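Local coordinates for Ton_1535 (Thermococcus onnurineus, PDB 3ZPJ), which is of unknown function but folds as an all-helical alpha-solenoid whose regular course is interrupted by a left-handed helical turn, at residues T171-S174 / N175-M178; L191-N194 / Q195-A198; I199-K202 / K203-A207; N227-A230 / L231-K235. All coordinates share one frame; numbering follows the deposited sequence.

Contact 1. Residues T171-S174 / N175-M178; sequences TLPS and NEAM
E176 reaches back past the CG-CD edge of the P173 ring where helix 174-190 begins. Its CB stands 3.7 Å from P173 O, and E176 CG passes 4.2 Å from P173 CG. E176 CD then comes within 3.7 Å of P173 CG, and the tip settles with E176 OE1 3.3 Å from P173 CG. OE1 also reaches CD2 of L172, at 3.7 Å, the two side chains crossing at about a right angle. With chi1 at -65°, CG lies beside the backbone N, and the extended chain carries the carboxylate out beside P173 and L172; an acidic residue near a helix start is probably favourable to the helix dipole. An alanine at this position would take away the carboxylate and would probably leave the P173 ring edge and the L172 CD2 methyl without the neighbour that now lies against them. P173 is the N-cap residue and lacks a side-chain acceptor, but its carbonyl receives A177 N at 2.7 Å and, weakly, E176 N. The small A177 packs its CB 3.9 Å from L172 CB. S174 OG turns away to the carbonyls of V210 and A207, M178 leans on helix 194-209, and R219 of helix 216-223 grips L172 O.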
ATOM      1  N   THR A 171       4.386   0.936   0.122  1.00 31.99           N
ATOM      2  CA  THR A 171       4.980   0.041   1.113  1.00 31.49           C
ATOM      3  C   THR A 171       3.942  -0.479   2.079  1.00 29.42           C
ATOM      4  O   THR A 171       4.272  -1.262   2.955  1.00 32.59           O
ATOM      5  CB  THR A 171       6.121   0.705   1.942  1.00 35.54           C
ATOM      6  OG1 THR A 171       5.571   1.711   2.798  1.00 37.22           O
ATOM      7  CG2 THR A 171       7.175   1.334   1.025  1.00 29.23           C
ATOM      8  N   LEU A 172       2.697  -0.021   1.935  1.00 34.02           N
ATOM      9  CA  LEU A 172       1.632  -0.372   2.873  1.00 27.23           C
ATOM     10  C   LEU A 172       0.631  -1.354   2.294  1.00 36.51           C
ATOM     11  O   LEU A 172       0.492  -1.470   1.077  1.00 35.90           O
ATOM     12  CB  LEU A 172       0.888   0.886   3.314  1.00 27.33           C
ATOM     13  CG  LEU A 172       1.729   1.833   4.163  1.00 31.76           C
ATOM     14  CD1 LEU A 172       1.000   3.157   4.373  1.00 34.87           C
ATOM     15  CD2 LEU A 172       2.096   1.195   5.498  1.00 30.44           C
ATOM     16  N   PRO A 173      -0.074  -2.079   3.169  1.00 40.32           N
ATOM     17  CA  PRO A 173      -1.201  -2.865   2.667  1.00 44.05           C
ATOM     18  C   PRO A 173      -2.326  -1.940   2.182  1.00 37.29           C
ATOM     19  O   PRO A 173      -2.403  -0.773   2.619  1.00 36.84           O
ATOM     20  CB  PRO A 173      -1.643  -3.666   3.899  1.00 44.35           C
ATOM     21  CG  PRO A 173      -1.194  -2.828   5.074  1.00 36.90           C
ATOM     22  CD  PRO A 173       0.121  -2.241   4.621  1.00 36.51           C
ATOM     23  N   SER A 174      -3.179  -2.462   1.300  1.00 32.14           N
ATOM     24  CA  SER A 174      -4.238  -1.686   0.647  1.00 34.86           C
ATOM     25  C   SER A 174      -5.056  -0.817   1.602  1.00 32.80           C
ATOM     26  O   SER A 174      -5.302   0.351   1.307  1.00 36.06           O
ATOM     27  CB  SER A 174      -5.193  -2.587  -0.170  1.00 35.27           C
ATOM     28  OG  SER A 174      -4.584  -3.096  -1.356  1.00 34.00           O
ATOM     29  N   ASN A 175      -5.485  -1.360   2.739  1.00 34.50           N
ATOM     30  CA  ASN A 175      -6.369  -0.572   3.599  1.00 40.83           C
ATOM     31  C   ASN A 175      -5.640   0.643   4.160  1.00 36.42           C
ATOM     32  O   ASN A 175      -6.216   1.713   4.304  1.00 40.20           O
ATOM     33  CB  ASN A 175      -6.983  -1.407   4.724  1.00 30.24           C
ATOM     34  CG  ASN A 175      -5.945  -1.974   5.652  1.00 39.74           C
ATOM     35  OD1 ASN A 175      -4.844  -2.319   5.233  1.00 45.98           O
ATOM     36  ND2 ASN A 175      -6.282  -2.065   6.923  1.00 45.09           N
ATOM     37  N   GLU A 176      -4.358   0.480   4.444  1.00 39.48           N
ATOM     38  CA  GLU A 176      -3.578   1.588   4.961  1.00 45.09           C
ATOM     39  C   GLU A 176      -3.072   2.478   3.836  1.00 46.19           C
ATOM     40  O   GLU A 176      -2.952   3.682   4.014  1.00 47.20           O
ATOM     41  CB  GLU A 176      -2.440   1.072   5.843  1.00 36.89           C
ATOM     42  CG  GLU A 176      -2.949   0.371   7.106  1.00 31.58           C
ATOM     43  CD  GLU A 176      -1.853  -0.409   7.829  1.00 44.29           C
ATOM     44  OE1 GLU A 176      -0.699  -0.436   7.329  1.00 47.65           O
ATOM     45  OE2 GLU A 176      -2.150  -0.999   8.895  1.00 46.13           O
ATOM     46  N   ALA A 177      -2.825   1.892   2.667  1.00 37.87           N
ATOM     47  CA  ALA A 177      -2.225   2.634   1.560  1.00 32.62           C
ATOM     48  C   ALA A 177      -3.156   3.662   0.929  1.00 32.30           C
ATOM     49  O   ALA A 177      -2.707   4.663   0.361  1.00 35.20           O
ATOM     50  CB  ALA A 177      -1.704   1.671   0.495  1.00 31.12           C
ATOM     51  N   MET A 178      -4.457   3.426   1.048  1.00 37.95           N
ATOM     52  CA  MET A 178      -5.432   4.202   0.293  1.00 29.64           C
ATOM     53  C   MET A 178      -5.345   5.721   0.533  1.00 34.47           C
ATOM     54  O   MET A 178      -5.330   6.501  -0.414  1.00 40.57           O
ATOM     55  CB  MET A 178      -6.869   3.672   0.522  1.00 28.77           C
ATOM     56  CG  MET A 178      -7.797   3.950  -0.666  1.00 35.87           C
ATOM     57  SD  MET A 178      -7.388   2.953  -2.144  1.00 31.96           S
ATOM     58  CE  MET A 178      -7.770   1.340  -1.446  1.00 26.22           C
TER

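Contact 2. Residues L191-N194 / Q195-A198; sequences LHVN and QRAA
V193 and R196 meet because each sends a branch back beside its own backbone N: chi1 is -74° in the valine, placing CG1 there, and -77° in the arginine, placing CG there. The arginine chain runs on extended past CG and bends at chi3 (-103°), which swings the guanidinium alongside the valine one turn earlier. V193 CG2 sits 4.0 Å above one face of the R196 guanidinium, offset toward its rim, while V193 CG1 lies 3.8 Å from R196 NH2. A beta-branched valine suits this place, since one methyl lies over the face near NE while the other sits beside NH2.

Beneath the side chains the backbone starts helix 194-209. V193, at the N-cap, has a hydrocarbon side chain, and its role in the helix start falls to its carbonyl, which takes A197 N at 3.0 Å. A198 N follows with a bond of 3.0 Å to N194 O. A197, small enough for close approach, touches F185 and F188 of helix 174-190, and V193 and R196 also touch F188.

A methyl against the face of a delocalised cation makes a nonpolar contact that need not compete for its N-H groups, which lie in the plane. NH1 meanwhile forms a salt bridge with D163 of helix 151-170, so that a single arginine joins apolar packing at the helix start to a charge pair with a neighbouring helix.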
ATOM      1  N   LEU A 191      -1.389  19.873  -9.679  1.00 40.80           N
ATOM      2  CA  LEU A 191      -0.123  20.472 -10.096  1.00 43.16           C
ATOM      3  C   LEU A 191       0.295  20.101 -11.519  1.00 41.91           C
ATOM      4  O   LEU A 191       1.418  20.403 -11.941  1.00 38.61           O
ATOM      5  CB  LEU A 191       0.985  20.125  -9.109  1.00 35.26           C
ATOM      6  CG  LEU A 191       0.871  20.847  -7.778  1.00 35.68           C
ATOM      7  CD1 LEU A 191       2.112  20.547  -6.987  1.00 39.43           C
ATOM      8  CD2 LEU A 191       0.741  22.348  -8.014  1.00 42.39           C
ATOM      9  N   HIS A 192      -0.594  19.423 -12.239  1.00 31.77           N
ATOM     10  CA  HIS A 192      -0.414  19.223 -13.677  1.00 33.89           C
ATOM     11  C   HIS A 192       0.748  18.314 -14.092  1.00 34.62           C
ATOM     12  O   HIS A 192       1.388  18.554 -15.117  1.00 39.97           O
ATOM     13  CB  HIS A 192      -0.322  20.579 -14.371  1.00 40.70           C
ATOM     14  CG  HIS A 192      -1.373  21.534 -13.910  1.00 49.42           C
ATOM     15  ND1 HIS A 192      -1.101  22.837 -13.557  1.00 46.28           N
ATOM     16  CD2 HIS A 192      -2.699  21.353 -13.691  1.00 42.52           C
ATOM     17  CE1 HIS A 192      -2.216  23.427 -13.167  1.00 45.40           C
ATOM     18  NE2 HIS A 192      -3.198  22.547 -13.241  1.00 42.07           N
ATOM     19  N   VAL A 193       1.027  17.281 -13.301  1.00 32.75           N
ATOM     20  CA  VAL A 193       1.905  16.222 -13.784  1.00 34.54           C
ATOM     21  C   VAL A 193       1.067  14.975 -14.140  1.00 30.87           C
ATOM     22  O   VAL A 193       0.903  14.053 -13.345  1.00 31.02           O
ATOM     23  CB  VAL A 193       3.042  15.936 -12.803  1.00 30.24           C
ATOM     24  CG1 VAL A 193       4.070  17.068 -12.878  1.00 30.95           C
ATOM     25  CG2 VAL A 193       2.489  15.805 -11.385  1.00 34.04           C
ATOM     26  N   ASN A 194       0.535  14.970 -15.353  1.00 34.57           N
ATOM     27  CA  ASN A 194      -0.466  13.969 -15.725  1.00 31.74           C
ATOM     28  C   ASN A 194       0.034  12.529 -15.790  1.00 26.43           C
ATOM     29  O   ASN A 194      -0.732  11.612 -15.533  1.00 35.57           O
ATOM     30  CB  ASN A 194      -1.135  14.364 -17.033  1.00 36.67           C
ATOM     31  CG  ASN A 194      -2.620  14.599 -16.863  1.00 36.54           C
ATOM     32  OD1 ASN A 194      -3.120  14.686 -15.743  1.00 40.66           O
ATOM     33  ND2 ASN A 194      -3.332  14.701 -17.977  1.00 31.43           N
ATOM     34  N   GLN A 195       1.318  12.335 -16.111  1.00 39.64           N
ATOM     35  CA  GLN A 195       1.888  10.984 -16.191  1.00 31.71           C
ATOM     36  C   GLN A 195       1.894  10.336 -14.842  1.00 29.58           C
ATOM     37  O   GLN A 195       1.555   9.155 -14.695  1.00 41.21           O
ATOM     38  CB  GLN A 195       3.292  10.968 -16.802  1.00 25.32           C
ATOM     39  CG  GLN A 195       3.248  11.288 -18.278  1.00 27.48           C
ATOM     40  CD  GLN A 195       4.596  11.114 -18.974  1.00 39.17           C
ATOM     41  OE1 GLN A 195       5.474  10.407 -18.484  1.00 39.76           O
ATOM     42  NE2 GLN A 195       4.744  11.734 -20.138  1.00 28.76           N
ATOM     43  N   ARG A 196       2.258  11.125 -13.853  1.00 32.10           N
ATOM     44  CA  ARG A 196       2.262  10.659 -12.497  1.00 29.86           C
ATOM     45  C   ARG A 196       0.861  10.491 -11.928  1.00 29.53           C
ATOM     46  O   ARG A 196       0.606   9.556 -11.169  1.00 34.70           O
ATOM     47  CB  ARG A 196       3.071  11.610 -11.630  1.00 28.76           C
ATOM     48  CG  ARG A 196       4.558  11.436 -11.790  1.00 28.56           C
ATOM     49  CD  ARG A 196       5.283  12.173 -10.643  1.00 28.40           C
ATOM     50  NE  ARG A 196       5.828  13.416 -11.143  1.00 30.10           N
ATOM     51  CZ  ARG A 196       6.425  14.342 -10.394  1.00 33.72           C
ATOM     52  NH1 ARG A 196       6.565  14.176  -9.079  1.00 31.05           N
ATOM     53  NH2 ARG A 196       6.882  15.427 -10.976  1.00 23.85           N
ATOM     54  N   ALA A 197      -0.043  11.403 -12.257  1.00 31.07           N
ATOM     55  CA  ALA A 197      -1.411  11.242 -11.792  1.00 27.27           C
ATOM     56  C   ALA A 197      -2.005   9.902 -12.307  1.00 30.06           C
ATOM     57  O   ALA A 197      -2.687   9.201 -11.562  1.00 26.99           O
ATOM     58  CB  ALA A 197      -2.273  12.430 -12.213  1.00 23.54           C
ATOM     59  N   ALA A 198      -1.697   9.540 -13.554  1.00 25.98           N
ATOM     60  CA  ALA A 198      -2.290   8.342 -14.184  1.00 24.64           C
ATOM     61  C   ALA A 198      -1.853   7.069 -13.433  1.00 25.94           C
ATOM     62  O   ALA A 198      -2.676   6.258 -13.019  1.00 38.73           O
ATOM     63  CB  ALA A 198      -1.897   8.277 -15.653  1.00 24.24           C
TER

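Contact 3. Residues I199-K202 / K203-A207; sequences IVEK and KIELA
I199 and K203 touch one turn apart, the isoleucine's CG2 lying 3.9 Å from CE of the lysine. Lower down the same chain, K203 CG passes 3.3 Å from I199 O, so the aliphatic stem of the lysine runs back along the helix surface. A long, unbent lysine fits here because its methylenes can lie on the isoleucine while the amino group travels further. On the neighbouring flank, V200 CG1 and I204 CD1 meet at 4.1 Å; a chi1 of -71° in I204 turns CG1 back beside its backbone N, 3.3 Å from V200 O.

The helix backbone sets this spacing. K203 N bonds to I199 O at 2.8 Å and L206 N to K202 O at 3.0 Å, while I204 N is shared between V200 O and, weakly, E201 O. E201 and E205 bring their carboxylates near each other, OE2 to OE2 4.7 Å, a pairing of like charges that is probably tolerated on an exposed side.

Farther out, K203 NZ makes salt bridges to E166 and D170 of helix 151-170. V200 and I204 face helix 174-190 through F185, F188 and Y181, whereas L206 packs on L222 and L223 of helix 216-223 and on W253 of helix 240-256.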
ATOM      1  N   ILE A 199      -0.554   6.945 -13.191  1.00 32.32           N
ATOM      2  CA  ILE A 199      -0.019   5.810 -12.455  1.00 28.20           C
ATOM      3  C   ILE A 199      -0.657   5.670 -11.068  1.00 31.95           C
ATOM      4  O   ILE A 199      -1.021   4.561 -10.649  1.00 39.32           O
ATOM      5  CB  ILE A 199       1.516   5.914 -12.341  1.00 34.83           C
ATOM      6  CG1 ILE A 199       2.160   5.798 -13.723  1.00 33.11           C
ATOM      7  CG2 ILE A 199       2.070   4.857 -11.420  1.00 27.14           C
ATOM      8  CD1 ILE A 199       1.837   4.495 -14.409  1.00 37.75           C
ATOM      9  N   VAL A 200      -0.820   6.785 -10.359  1.00 26.55           N
ATOM     10  CA  VAL A 200      -1.403   6.699  -9.031  1.00 29.07           C
ATOM     11  C   VAL A 200      -2.892   6.351  -9.104  1.00 22.43           C
ATOM     12  O   VAL A 200      -3.409   5.645  -8.244  1.00 35.16           O
ATOM     13  CB  VAL A 200      -1.191   7.982  -8.184  1.00 32.38           C
ATOM     14  CG1 VAL A 200      -1.914   7.856  -6.824  1.00 25.30           C
ATOM     15  CG2 VAL A 200       0.276   8.228  -7.954  1.00 29.34           C
ATOM     16  N   GLU A 201      -3.584   6.892 -10.100  1.00 21.42           N
ATOM     17  CA  GLU A 201      -4.971   6.533 -10.312  1.00 37.23           C
ATOM     18  C   GLU A 201      -5.066   4.997 -10.488  1.00 30.98           C
ATOM     19  O   GLU A 201      -5.897   4.345  -9.870  1.00 32.66           O
ATOM     20  CB  GLU A 201      -5.502   7.284 -11.533  1.00 37.43           C
ATOM     21  CG  GLU A 201      -6.867   6.853 -12.054  1.00 44.25           C
ATOM     22  CD  GLU A 201      -7.357   7.796 -13.154  1.00 61.00           C
ATOM     23  OE1 GLU A 201      -6.721   8.857 -13.350  1.00 71.24           O
ATOM     24  OE2 GLU A 201      -8.364   7.491 -13.823  1.00 58.87           O
ATOM     25  N   LYS A 202      -4.165   4.441 -11.297  1.00 29.29           N
ATOM     26  CA  LYS A 202      -4.093   3.002 -11.497  1.00 37.73           C
ATOM     27  C   LYS A 202      -3.754   2.253 -10.199  1.00 32.23           C
ATOM     28  O   LYS A 202      -4.347   1.217  -9.923  1.00 35.24           O
ATOM     29  CB  LYS A 202      -3.104   2.668 -12.617  1.00 33.87           C
ATOM     30  CG  LYS A 202      -3.070   1.215 -12.997  1.00 38.81           C
ATOM     31  CD  LYS A 202      -2.229   1.016 -14.232  1.00 41.26           C
ATOM     32  CE  LYS A 202      -1.858  -0.433 -14.419  1.00 51.91           C
ATOM     33  NZ  LYS A 202      -0.819  -0.578 -15.478  1.00 64.81           N
ATOM     34  N   LYS A 203      -2.848   2.787  -9.380  1.00 30.60           N
ATOM     35  CA  LYS A 203      -2.526   2.114  -8.103  1.00 30.31           C
ATOM     36  C   LYS A 203      -3.716   2.123  -7.138  1.00 28.61           C
ATOM     37  O   LYS A 203      -3.811   1.295  -6.223  1.00 30.28           O
ATOM     38  CB  LYS A 203      -1.284   2.726  -7.433  1.00 28.01           C
ATOM     39  CG  LYS A 203       0.011   2.526  -8.222  1.00 26.46           C
ATOM     40  CD  LYS A 203       1.199   3.172  -7.535  1.00 24.68           C
ATOM     41  CE  LYS A 203       2.534   2.771  -8.152  1.00 28.92           C
ATOM     42  NZ  LYS A 203       3.682   3.624  -7.646  1.00 25.65           N
ATOM     43  N   ILE A 204      -4.632   3.061  -7.343  1.00 32.55           N
ATOM     44  CA  ILE A 204      -5.822   3.131  -6.501  1.00 29.37           C
ATOM     45  C   ILE A 204      -6.858   2.081  -6.916  1.00 30.01           C
ATOM     46  O   ILE A 204      -7.441   1.414  -6.053  1.00 33.65           O
ATOM     47  CB  ILE A 204      -6.438   4.535  -6.523  1.00 36.25           C
ATOM     48  CG1 ILE A 204      -5.528   5.511  -5.762  1.00 38.57           C
ATOM     49  CG2 ILE A 204      -7.835   4.506  -5.910  1.00 24.14           C
ATOM     50  CD1 ILE A 204      -5.863   6.992  -5.986  1.00 27.81           C
ATOM     51  N   GLU A 205      -7.066   1.904  -8.226  1.00 29.45           N
ATOM     52  CA  GLU A 205      -7.975   0.843  -8.692  1.00 41.15           C
ATOM     53  C   GLU A 205      -7.416  -0.501  -8.248  1.00 35.31           C
ATOM     54  O   GLU A 205      -8.144  -1.368  -7.806  1.00 32.10           O
ATOM     55  CB  GLU A 205      -8.121   0.816 -10.216  1.00 36.30           C
ATOM     56  CG  GLU A 205      -8.676   2.068 -10.869  1.00 59.28           C
ATOM     57  CD  GLU A 205      -8.767   1.923 -12.397  1.00 67.91           C
ATOM     58  OE1 GLU A 205      -9.157   0.830 -12.873  1.00 68.69           O
ATOM     59  OE2 GLU A 205      -8.425   2.889 -13.119  1.00 67.46           O
ATOM     60  N   LEU A 206      -6.104  -0.656  -8.361  1.00 42.11           N
ATOM     61  CA  LEU A 206      -5.466  -1.892  -7.968  1.00 37.89           C
ATOM     62  C   LEU A 206      -5.627  -2.110  -6.466  1.00 37.04           C
ATOM     63  O   LEU A 206      -6.092  -3.158  -6.046  1.00 30.77           O
ATOM     64  CB  LEU A 206      -3.994  -1.896  -8.390  1.00 31.12           C
ATOM     65  CG  LEU A 206      -3.105  -3.030  -7.870  1.00 35.44           C
ATOM     66  CD1 LEU A 206      -3.734  -4.395  -8.068  1.00 37.39           C
ATOM     67  CD2 LEU A 206      -1.774  -2.971  -8.610  1.00 33.13           C
ATOM     68  N   ALA A 207      -5.267  -1.122  -5.652  1.00 25.73           N
ATOM     69  CA  ALA A 207      -5.432  -1.298  -4.216  1.00 29.63           C
ATOM     70  C   ALA A 207      -6.894  -1.604  -3.855  1.00 34.94           C
ATOM     71  O   ALA A 207      -7.159  -2.391  -2.954  1.00 36.46           O
ATOM     72  CB  ALA A 207      -4.938  -0.073  -3.441  1.00 24.72           C
TER

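Contact 4. Residues N227-A230 / L231-K235; sequences NHYA and LAIIK
L231 N donates to N227 O at 2.9 Å, an almost straight bond (172°) that closes the first turn of helix 227-237. Three more backbone bonds continue it: A232 N to H228 O, I233 N to Y229 O and I234 N to A230 O, the last 3.0 Å long.

Side chains then pair one turn apart. I233 CD1 lies 3.7 Å from Y229 CE2, approaching the ring obliquely. The meeting follows from two torsions: the tyrosine ring leaves anti to the backbone N (chi1 -179°), directing it outward and leaning toward the next turn, and I233 CG1 turns back beside its own N (chi1 -62°) to meet it. An alanine in place of I233 would lose the CD1 methyl, and the Y229 ring would probably be freer to turn without it. H228 has L231 CD1 at its ring edge, near the ring plane, with H228 ND1 4.3 Å away, while L231 CG sits 3.3 Å from N227 O.

The small A230 fits close packing against A221 and L222 of helix 216-223, which N227 and Y229 also touch. L231 and I234, apolar and buried, both face V250 of helix 240-256, so helix 227-237 packs against both helix 216-223 and helix 240-256.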
ATOM      1  N   ASN A 227       1.791 -11.928 -12.684  1.00 44.62           N
ATOM      2  CA  ASN A 227       0.611 -12.470 -12.034  1.00 41.90           C
ATOM      3  C   ASN A 227       0.838 -13.788 -11.290  1.00 44.84           C
ATOM      4  O   ASN A 227       0.330 -13.992 -10.181  1.00 43.19           O
ATOM      5  CB  ASN A 227      -0.528 -12.579 -13.046  1.00 43.46           C
ATOM      6  CG  ASN A 227      -0.973 -11.226 -13.533  1.00 35.64           C
ATOM      7  OD1 ASN A 227      -1.111 -10.308 -12.734  1.00 47.59           O
ATOM      8  ND2 ASN A 227      -1.127 -11.066 -14.851  1.00 32.84           N
ATOM      9  N   HIS A 228       1.615 -14.668 -11.896  1.00 52.37           N
ATOM     10  CA  HIS A 228       1.826 -15.983 -11.330  1.00 55.88           C
ATOM     11  C   HIS A 228       2.641 -15.854 -10.056  1.00 53.24           C
ATOM     12  O   HIS A 228       2.430 -16.585  -9.088  1.00 57.95           O
ATOM     13  CB  HIS A 228       2.464 -16.906 -12.366  1.00 60.60           C
ATOM     14  CG  HIS A 228       1.568 -17.186 -13.538  1.00 82.14           C
ATOM     15  ND1 HIS A 228       0.210 -17.395 -13.401  1.00 87.26           N
ATOM     16  CD2 HIS A 228       1.827 -17.271 -14.866  1.00 87.86           C
ATOM     17  CE1 HIS A 228      -0.326 -17.604 -14.590  1.00 85.71           C
ATOM     18  NE2 HIS A 228       0.633 -17.533 -15.496  1.00 89.62           N
ATOM     19  N   TYR A 229       3.535 -14.876 -10.038  1.00 47.58           N
ATOM     20  CA  TYR A 229       4.324 -14.607  -8.842  1.00 52.22           C
ATOM     21  C   TYR A 229       3.445 -14.158  -7.659  1.00 47.54           C
ATOM     22  O   TYR A 229       3.623 -14.609  -6.530  1.00 55.90           O
ATOM     23  CB  TYR A 229       5.412 -13.575  -9.149  1.00 42.89           C
ATOM     24  CG  TYR A 229       6.297 -13.264  -7.970  1.00 49.62           C
ATOM     25  CD1 TYR A 229       7.269 -14.163  -7.545  1.00 59.74           C
ATOM     26  CD2 TYR A 229       6.157 -12.081  -7.279  1.00 46.63           C
ATOM     27  CE1 TYR A 229       8.078 -13.886  -6.457  1.00 55.35           C
ATOM     28  CE2 TYR A 229       6.959 -11.793  -6.194  1.00 58.59           C
ATOM     29  CZ  TYR A 229       7.920 -12.697  -5.786  1.00 62.62           C
ATOM     30  OH  TYR A 229       8.715 -12.392  -4.702  1.00 65.55           O
ATOM     31  N   ALA A 230       2.487 -13.282  -7.931  1.00 41.46           N
ATOM     32  CA  ALA A 230       1.571 -12.787  -6.903  1.00 35.86           C
ATOM     33  C   ALA A 230       0.621 -13.899  -6.425  1.00 38.20           C
ATOM     34  O   ALA A 230       0.371 -14.062  -5.233  1.00 45.03           O
ATOM     35  CB  ALA A 230       0.770 -11.617  -7.447  1.00 34.13           C
ATOM     36  N   LEU A 231       0.086 -14.650  -7.374  1.00 40.73           N
ATOM     37  CA  LEU A 231      -0.746 -15.795  -7.054  1.00 41.91           C
ATOM     38  C   LEU A 231       0.021 -16.770  -6.178  1.00 46.46           C
ATOM     39  O   LEU A 231      -0.531 -17.336  -5.236  1.00 49.02           O
ATOM     40  CB  LEU A 231      -1.178 -16.468  -8.339  1.00 36.52           C
ATOM     41  CG  LEU A 231      -2.269 -15.659  -9.018  1.00 43.91           C
ATOM     42  CD1 LEU A 231      -2.596 -16.276 -10.370  1.00 40.78           C
ATOM     43  CD2 LEU A 231      -3.501 -15.607  -8.109  1.00 40.58           C
ATOM     44  N   ALA A 232       1.304 -16.943  -6.485  1.00 48.85           N
ATOM     45  CA  ALA A 232       2.162 -17.819  -5.700  1.00 46.16           C
ATOM     46  C   ALA A 232       2.235 -17.348  -4.253  1.00 49.66           C
ATOM     47  O   ALA A 232       2.155 -18.159  -3.336  1.00 52.48           O
ATOM     48  CB  ALA A 232       3.551 -17.901  -6.307  1.00 40.75           C
ATOM     49  N   ILE A 233       2.372 -16.038  -4.045  1.00 36.53           N
ATOM     50  CA  ILE A 233       2.450 -15.517  -2.683  1.00 41.64           C
ATOM     51  C   ILE A 233       1.159 -15.787  -1.940  1.00 48.09           C
ATOM     52  O   ILE A 233       1.166 -16.181  -0.772  1.00 48.99           O
ATOM     53  CB  ILE A 233       2.722 -14.006  -2.661  1.00 38.36           C
ATOM     54  CG1 ILE A 233       4.071 -13.710  -3.320  1.00 40.58           C
ATOM     55  CG2 ILE A 233       2.703 -13.499  -1.240  1.00 35.12           C
ATOM     56  CD1 ILE A 233       4.277 -12.238  -3.658  1.00 49.07           C
ATOM     57  N   ILE A 234       0.049 -15.589  -2.642  1.00 46.51           N
ATOM     58  CA  ILE A 234      -1.272 -15.820  -2.074  1.00 45.41           C
ATOM     59  C   ILE A 234      -1.477 -17.272  -1.586  1.00 50.51           C
ATOM     60  O   ILE A 234      -2.028 -17.481  -0.506  1.00 52.69           O
ATOM     61  CB  ILE A 234      -2.378 -15.359  -3.048  1.00 38.13           C
ATOM     62  CG1 ILE A 234      -2.240 -13.857  -3.308  1.00 37.14           C
ATOM     63  CG2 ILE A 234      -3.747 -15.655  -2.484  1.00 36.88           C
ATOM     64  CD1 ILE A 234      -3.152 -13.340  -4.387  1.00 36.67           C
ATOM     65  N   LYS A 235      -0.995 -18.257  -2.349  1.00 41.09           N
ATOM     66  CA  LYS A 235      -1.069 -19.658  -1.920  1.00 56.69           C
ATOM     67  C   LYS A 235      -0.208 -19.913  -0.688  1.00 60.54           C
ATOM     68  O   LYS A 235      -0.565 -20.706   0.179  1.00 61.68           O
ATOM     69  CB  LYS A 235      -0.585 -20.596  -3.018  1.00 61.49           C
ATOM     70  CG  LYS A 235      -1.523 -20.774  -4.177  1.00 74.17           C
ATOM     71  CD  LYS A 235      -0.976 -21.853  -5.108  1.00 87.38           C
ATOM     72  CE  LYS A 235      -1.781 -21.954  -6.395  1.00 96.19           C
ATOM     73  NZ  LYS A 235      -1.778 -20.693  -7.202  1.00 93.11           N
TER

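With its function unknown, no active site or ligand can be assigned here, and the four contacts relate through the helices of the solenoid. Contact 1 starts helix 174-190, and contact 2, with centres 21 Å away, starts the next helix, 194-209. Contact 3 continues directly from contact 2 in sequence, their centres 13 Å apart. Because the two helices pack together, contact 3 comes back to contact 1: M178 CE lies 3.7 Å from A207 CB, and M178 SD 4.1 Å from I204 CG2. Contact 4, on helix 227-237, touches none of the others; its nearest atoms are about 8 Å from contact 3, and helix 216-223 packs against both.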